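Local coordinates for protein bifunctional endomannanase/endoglucanase (Caldanaerobius polysaccharolyticus, PDB 3W0K) that probably cleaves internal linkages of mannan and glucan chains, as an endomannanase and endoglucanase of glycoside hydrolase family 5, at residues D99-D104 against D133-P138; Y144-E149 against D174-G179. One frame throughout, in Å; residues are numbered along the deposited sequence.

Both contacts are buried, with centres about 9 Å apart, and they join loops that follow three consecutive strands of an eight-stranded beta/alpha barrel. Contact 1 sets the loop after strand 78-83 against the one after strand 130-133; contact 2 sets the later part of that second connection, at the start of helix 148-165, against the end of strand 170-174 and the turn beyond it. Contact 1 is wholly apolar where its segments touch, whereas contact 2 mixes a leucine pair with a partly exposed arginine. A probable hydrogen bond from Gly178 N to Pro138 O, 2.8 Å long, ties the two together, and Asn100 ND2 adds another bond to Tyr144 O.

Contact 1: residues D99-D104 against D133-P138; sequences DNLWLD and DLVNEP
Asn100 O takes two backbone N-H groups, from Leu103 N at 3.1 Å and Asp104 N at 2.8 Å, closing the turn that presents Leu101 and Trp102 to Val135 and Pro138. A second grip shapes the same turn: Trp102 N donates to Asn100 OD1 over 3.1 Å, an Asx turn in which the donor stands 63° above the plane of the amide carbonyl. The indole then reaches across with its six-membered end. Val135 CG1 meets Trp102 CH2 at 3.9 Å, close to the ring plane and therefore at its edge. Pro138 CB comes obliquely to the same carbon, Trp102 CH2, also at 3.9 Å. Leu101 CD2 sits over one face, 4.1 Å above the indole plane and displaced toward the rim. From there it approaches Val135 CG2 at 4.3 Å, the branch that a chi1 of 55° places anti to the backbone N, with CG1 turned to the indole. Phe111 of helix 105-121 touches both Leu101 and Val135, extending this apolar cluster. Pro138 follows Asn136 and Glu137 in an Asn-Glu-Pro sequence that, as in family 5 relatives, probably carries the acid/base glutamate; Glu137 OE1 is hydrogen-bonded to the nitrogen of a Tris molecule that probably comes from the crystallisation liquor. With no hydrogen bond between the segments, their mutual hold rests on dispersion and shape, while the polar bonds of Asn100 shape the 99-104 turn.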
loop_
_atom_site.group_PDB
_atom_site.type_symbol
_atom_site.label_atom_id
_atom_site.label_comp_id
_atom_site.label_asym_id
_atom_site.label_seq_id
_atom_site.Cartn_x
_atom_site.Cartn_y
_atom_site.Cartn_z
ATOM N N ASP A 99 -20.944 5.396 -7.323
ATOM C CA ASP A 99 -20.658 6.758 -6.885
ATOM C C ASP A 99 -19.206 7.178 -7.049
ATOM O O ASP A 99 -18.340 6.362 -7.369
ATOM C CB ASP A 99 -21.013 6.899 -5.402
ATOM C CG ASP A 99 -22.418 6.437 -5.085
ATOM O OD1 ASP A 99 -23.303 6.574 -5.953
ATOM O OD2 ASP A 99 -22.636 5.949 -3.958
ATOM N N ASN A 100 -18.964 8.464 -6.805
ATOM C CA ASN A 100 -17.631 9.051 -6.856
ATOM C C ASN A 100 -17.335 9.613 -5.469
ATOM O O ASN A 100 -17.863 10.655 -5.077
ATOM C CB ASN A 100 -17.552 10.177 -7.889
ATOM C CG ASN A 100 -16.219 10.907 -7.848
ATOM O OD1 ASN A 100 -15.260 10.439 -7.228
ATOM N ND2 ASN A 100 -16.159 12.071 -8.481
ATOM N N LEU A 101 -16.461 8.923 -4.747
ATOM C CA LEU A 101 -16.074 9.303 -3.395
ATOM C C LEU A 101 -15.590 10.742 -3.247
ATOM O O LEU A 101 -15.832 11.382 -2.229
ATOM C CB LEU A 101 -14.969 8.363 -2.904
ATOM C CG LEU A 101 -14.387 8.622 -1.511
ATOM C CD1 LEU A 101 -15.495 8.503 -0.468
ATOM C CD2 LEU A 101 -13.276 7.626 -1.209
ATOM N N TRP A 102 -14.938 11.261 -4.278
ATOM C CA TRP A 102 -14.382 12.600 -4.196
ATOM C C TRP A 102 -15.370 13.747 -4.224
ATOM O O TRP A 102 -15.045 14.837 -3.771
ATOM C CB TRP A 102 -13.283 12.771 -5.249
ATOM C CG TRP A 102 -12.353 11.605 -5.208
ATOM C CD1 TRP A 102 -12.202 10.643 -6.164
ATOM C CD2 TRP A 102 -11.563 11.185 -4.087
ATOM N NE1 TRP A 102 -11.387 9.640 -5.702
ATOM C CE2 TRP A 102 -10.978 9.946 -4.431
ATOM C CE3 TRP A 102 -11.301 11.730 -2.824
ATOM C CZ2 TRP A 102 -10.147 9.240 -3.554
ATOM C CZ3 TRP A 102 -10.474 11.027 -1.951
ATOM C CH2 TRP A 102 -9.909 9.796 -2.321
ATOM N N LEU A 103 -16.597 13.481 -4.671
ATOM C CA LEU A 103 -17.612 14.527 -4.755
ATOM C C LEU A 103 -18.979 14.183 -4.180
ATOM O O LEU A 103 -19.717 15.080 -3.774
ATOM C CB LEU A 103 -17.816 14.943 -6.213
ATOM C CG LEU A 103 -16.640 15.561 -6.962
ATOM C CD1 LEU A 103 -17.063 15.821 -8.393
ATOM C CD2 LEU A 103 -16.198 16.854 -6.283
ATOM N N ASP A 104 -19.332 12.902 -4.177
ATOM C CA ASP A 104 -20.652 12.482 -3.704
ATOM C C ASP A 104 -20.801 12.327 -2.201
ATOM O O ASP A 104 -20.147 11.482 -1.583
ATOM C CB ASP A 104 -21.076 11.182 -4.392
ATOM C CG ASP A 104 -21.117 11.304 -5.903
ATOM O OD1 ASP A 104 -21.208 12.439 -6.420
ATOM O OD2 ASP A 104 -21.068 10.259 -6.575
ATOM N N ASP A 133 -5.344 2.749 7.153
ATOM C CA ASP A 133 -4.886 3.424 5.930
ATOM C C ASP A 133 -6.193 3.736 5.193
ATOM O O ASP A 133 -6.771 2.876 4.529
ATOM C CB ASP A 133 -3.996 2.461 5.136
ATOM C CG ASP A 133 -3.373 3.091 3.906
ATOM O OD1 ASP A 133 -3.487 4.320 3.696
ATOM O OD2 ASP A 133 -2.751 2.332 3.140
ATOM N N LEU A 134 -6.634 4.987 5.306
ATOM C CA LEU A 134 -7.928 5.429 4.783
ATOM C C LEU A 134 -8.417 4.995 3.410
ATOM O O LEU A 134 -9.494 4.402 3.290
ATOM C CB LEU A 134 -8.086 6.941 4.971
ATOM C CG LEU A 134 -7.808 7.438 6.395
ATOM C CD1 LEU A 134 -8.268 8.885 6.517
ATOM C CD2 LEU A 134 -8.537 6.582 7.433
ATOM N N VAL A 135 -7.654 5.300 2.371
ATOM C CA VAL A 135 -8.065 4.917 1.031
ATOM C C VAL A 135 -6.836 4.761 0.152
ATOM O O VAL A 135 -5.963 5.629 0.111
ATOM C CB VAL A 135 -9.102 5.925 0.434
ATOM C CG1 VAL A 135 -8.565 7.353 0.462
ATOM C CG2 VAL A 135 -9.495 5.509 -0.982
ATOM N N ASN A 136 -6.753 3.622 -0.524
ATOM C CA ASN A 136 -5.607 3.353 -1.370
ATOM C C ASN A 136 -5.460 4.271 -2.570
ATOM O O ASN A 136 -6.416 4.527 -3.294
ATOM C CB ASN A 136 -5.630 1.906 -1.870
ATOM C CG ASN A 136 -4.452 1.596 -2.779
ATOM O OD1 ASN A 136 -3.338 1.393 -2.310
ATOM N ND2 ASN A 136 -4.690 1.599 -4.088
ATOM N N GLU A 137 -4.240 4.768 -2.746
ATOM C CA GLU A 137 -3.849 5.594 -3.883
ATOM C C GLU A 137 -4.889 6.499 -4.557
ATOM O O GLU A 137 -5.404 6.168 -5.630
ATOM C CB GLU A 137 -3.214 4.670 -4.936
ATOM C CG GLU A 137 -2.012 3.875 -4.406
ATOM C CD GLU A 137 -1.593 2.704 -5.290
ATOM O OE1 GLU A 137 -2.415 2.196 -6.083
ATOM O OE2 GLU A 137 -0.426 2.265 -5.170
ATOM N N PRO A 138 -5.219 7.646 -3.933
ATOM C CA PRO A 138 -6.192 8.585 -4.508
ATOM C C PRO A 138 -5.706 8.993 -5.903
ATOM O O PRO A 138 -4.508 8.921 -6.198
ATOM C CB PRO A 138 -6.152 9.761 -3.529
ATOM C CG PRO A 138 -5.846 9.103 -2.231
ATOM C CD PRO A 138 -4.773 8.103 -2.605
#

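Contact 2: residues Y144-E149 against D174-G179; sequences YGLTRE and DGLGGG
Leu176 spreads its two methyls between Leu146 and Arg148, joining two successive connections of the beta/alpha barrel: the start of helix 148-165 and the turn after strand 170-174. Leu176 and Leu146 cross at a slant, and Leu176 CD2 meets both ends of the opposing fork, with Leu146 CD1 and Leu146 CD2 each 4.2 Å away. The other branch serves the arginine. Leu176 CD1 lies 4.0 Å from Arg148 CG and equally far from Arg148 NH1. The arginine chain is extended from CG to NE, and the turn at its end (chi4 -88°) brings NH1 back beside the methyl that CG meets, in an oblique approach. With chi1 at -63°, Leu176 CG stands anti to its own carbonyl carbon, which directs the fork at this pair. Cutting Leu176 back to an alanine is likely to leave Leu146 and CG of Arg148 without their shared apolar partner and to open a gap between the segments. His151 of helix 148-165 also touches both leucines. Thr147 is the N-cap of that helix, its OG1 taking a backbone N just beyond Glu149. Past Leu176, Gly177, Gly178 and Gly179 all have positive phi, and a weak bond from Gly179 N to Gly175 O spans this part. The nitrogen that brushes Leu176 CD1 also carries the charge pairing: Arg148 NH1 forms a salt bridge with Glu185 OE2 and a hydrogen bond with Ala182 O.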
loop_
_atom_site.group_PDB
_atom_site.type_symbol
_atom_site.label_atom_id
_atom_site.label_comp_id
_atom_site.label_asym_id
_atom_site.label_seq_id
_atom_site.Cartn_x
_atom_site.Cartn_y
_atom_site.Cartn_z
ATOM N N TYR A 144 -11.605 12.617 -11.772
ATOM C CA TYR A 144 -12.807 12.327 -10.991
ATOM C C TYR A 144 -13.177 13.491 -10.072
ATOM O O TYR A 144 -13.710 13.291 -8.976
ATOM C CB TYR A 144 -12.617 11.044 -10.168
ATOM C CG TYR A 144 -12.095 9.869 -10.963
ATOM C CD1 TYR A 144 -12.824 9.338 -12.029
ATOM C CD2 TYR A 144 -10.865 9.293 -10.657
ATOM C CE1 TYR A 144 -12.334 8.265 -12.767
ATOM C CE2 TYR A 144 -10.368 8.222 -11.386
ATOM C CZ TYR A 144 -11.107 7.711 -12.441
ATOM O OH TYR A 144 -10.612 6.655 -13.168
ATOM N N GLY A 145 -12.860 14.708 -10.511
ATOM C CA GLY A 145 -13.177 15.893 -9.732
ATOM C C GLY A 145 -12.338 16.143 -8.490
ATOM O O GLY A 145 -12.637 17.057 -7.729
ATOM N N LEU A 146 -11.282 15.359 -8.283
ATOM C CA LEU A 146 -10.442 15.550 -7.105
ATOM C C LEU A 146 -9.606 16.819 -7.175
ATOM O O LEU A 146 -9.066 17.170 -8.228
ATOM C CB LEU A 146 -9.512 14.344 -6.885
ATOM C CG LEU A 146 -8.616 14.363 -5.629
ATOM C CD1 LEU A 146 -8.335 12.950 -5.138
ATOM C CD2 LEU A 146 -7.297 15.094 -5.888
ATOM N N THR A 147 -9.544 17.521 -6.050
ATOM C CA THR A 147 -8.730 18.725 -5.905
ATOM C C THR A 147 -8.034 18.535 -4.564
ATOM O O THR A 147 -8.472 17.722 -3.745
ATOM C CB THR A 147 -9.573 20.025 -5.836
ATOM O OG1 THR A 147 -10.414 20.005 -4.675
ATOM C CG2 THR A 147 -10.431 20.187 -7.081
ATOM N N ARG A 148 -6.934 19.241 -4.337
ATOM C CA ARG A 148 -6.251 19.113 -3.053
ATOM C C ARG A 148 -7.200 19.518 -1.929
ATOM O O ARG A 148 -7.193 18.919 -0.854
ATOM C CB ARG A 148 -4.991 19.979 -3.006
ATOM C CG ARG A 148 -3.818 19.434 -3.799
ATOM C CD ARG A 148 -2.578 20.258 -3.516
ATOM N NE ARG A 148 -1.437 19.876 -4.344
ATOM C CZ ARG A 148 -0.553 18.932 -4.031
ATOM N NH1 ARG A 148 -0.667 18.243 -2.901
ATOM N NH2 ARG A 148 0.478 18.711 -4.835
ATOM N N GLU A 149 -8.050 20.505 -2.206
ATOM C CA GLU A 149 -9.009 21.002 -1.228
ATOM C C GLU A 149 -10.090 19.989 -0.846
ATOM O O GLU A 149 -10.318 19.757 0.342
ATOM C CB GLU A 149 -9.658 22.294 -1.731
ATOM C CG GLU A 149 -10.580 22.964 -0.719
ATOM C CD GLU A 149 -11.143 24.284 -1.218
ATOM O OE1 GLU A 149 -10.380 25.075 -1.815
ATOM O OE2 GLU A 149 -12.349 24.534 -1.005
ATOM N N ASP A 174 -2.635 7.887 1.934
ATOM C CA ASP A 174 -1.832 7.678 0.728
ATOM C C ASP A 174 -1.671 8.944 -0.099
ATOM O O ASP A 174 -2.578 9.774 -0.169
ATOM C CB ASP A 174 -2.462 6.596 -0.160
ATOM C CG ASP A 174 -2.309 5.191 0.404
ATOM O OD1 ASP A 174 -1.946 5.031 1.590
ATOM O OD2 ASP A 174 -2.558 4.235 -0.359
ATOM N N GLY A 175 -0.522 9.061 -0.758
ATOM C CA GLY A 175 -0.259 10.220 -1.590
ATOM C C GLY A 175 -1.203 10.343 -2.774
ATOM O O GLY A 175 -1.806 9.362 -3.221
ATOM N N LEU A 176 -1.359 11.566 -3.269
ATOM C CA LEU A 176 -2.226 11.812 -4.416
ATOM C C LEU A 176 -1.584 11.290 -5.697
ATOM O O LEU A 176 -0.423 10.872 -5.697
ATOM C CB LEU A 176 -2.509 13.311 -4.549
ATOM C CG LEU A 176 -3.275 13.930 -3.382
ATOM C CD1 LEU A 176 -3.413 15.433 -3.598
ATOM C CD2 LEU A 176 -4.642 13.272 -3.263
ATOM N N GLY A 177 -2.349 11.300 -6.784
ATOM C CA GLY A 177 -1.832 10.835 -8.060
ATOM C C GLY A 177 -1.307 9.413 -8.030
ATOM O O GLY A 177 -0.232 9.130 -8.564
ATOM N N GLY A 178 -2.065 8.518 -7.399
ATOM C CA GLY A 178 -1.660 7.125 -7.313
ATOM C C GLY A 178 -0.572 6.864 -6.287
ATOM O O GLY A 178 0.250 5.960 -6.467
ATOM N N GLY A 179 -0.586 7.636 -5.203
ATOM C CA GLY A 179 0.402 7.483 -4.146
ATOM C C GLY A 179 1.741 8.131 -4.441
ATOM O O GLY A 179 2.692 7.975 -3.675
#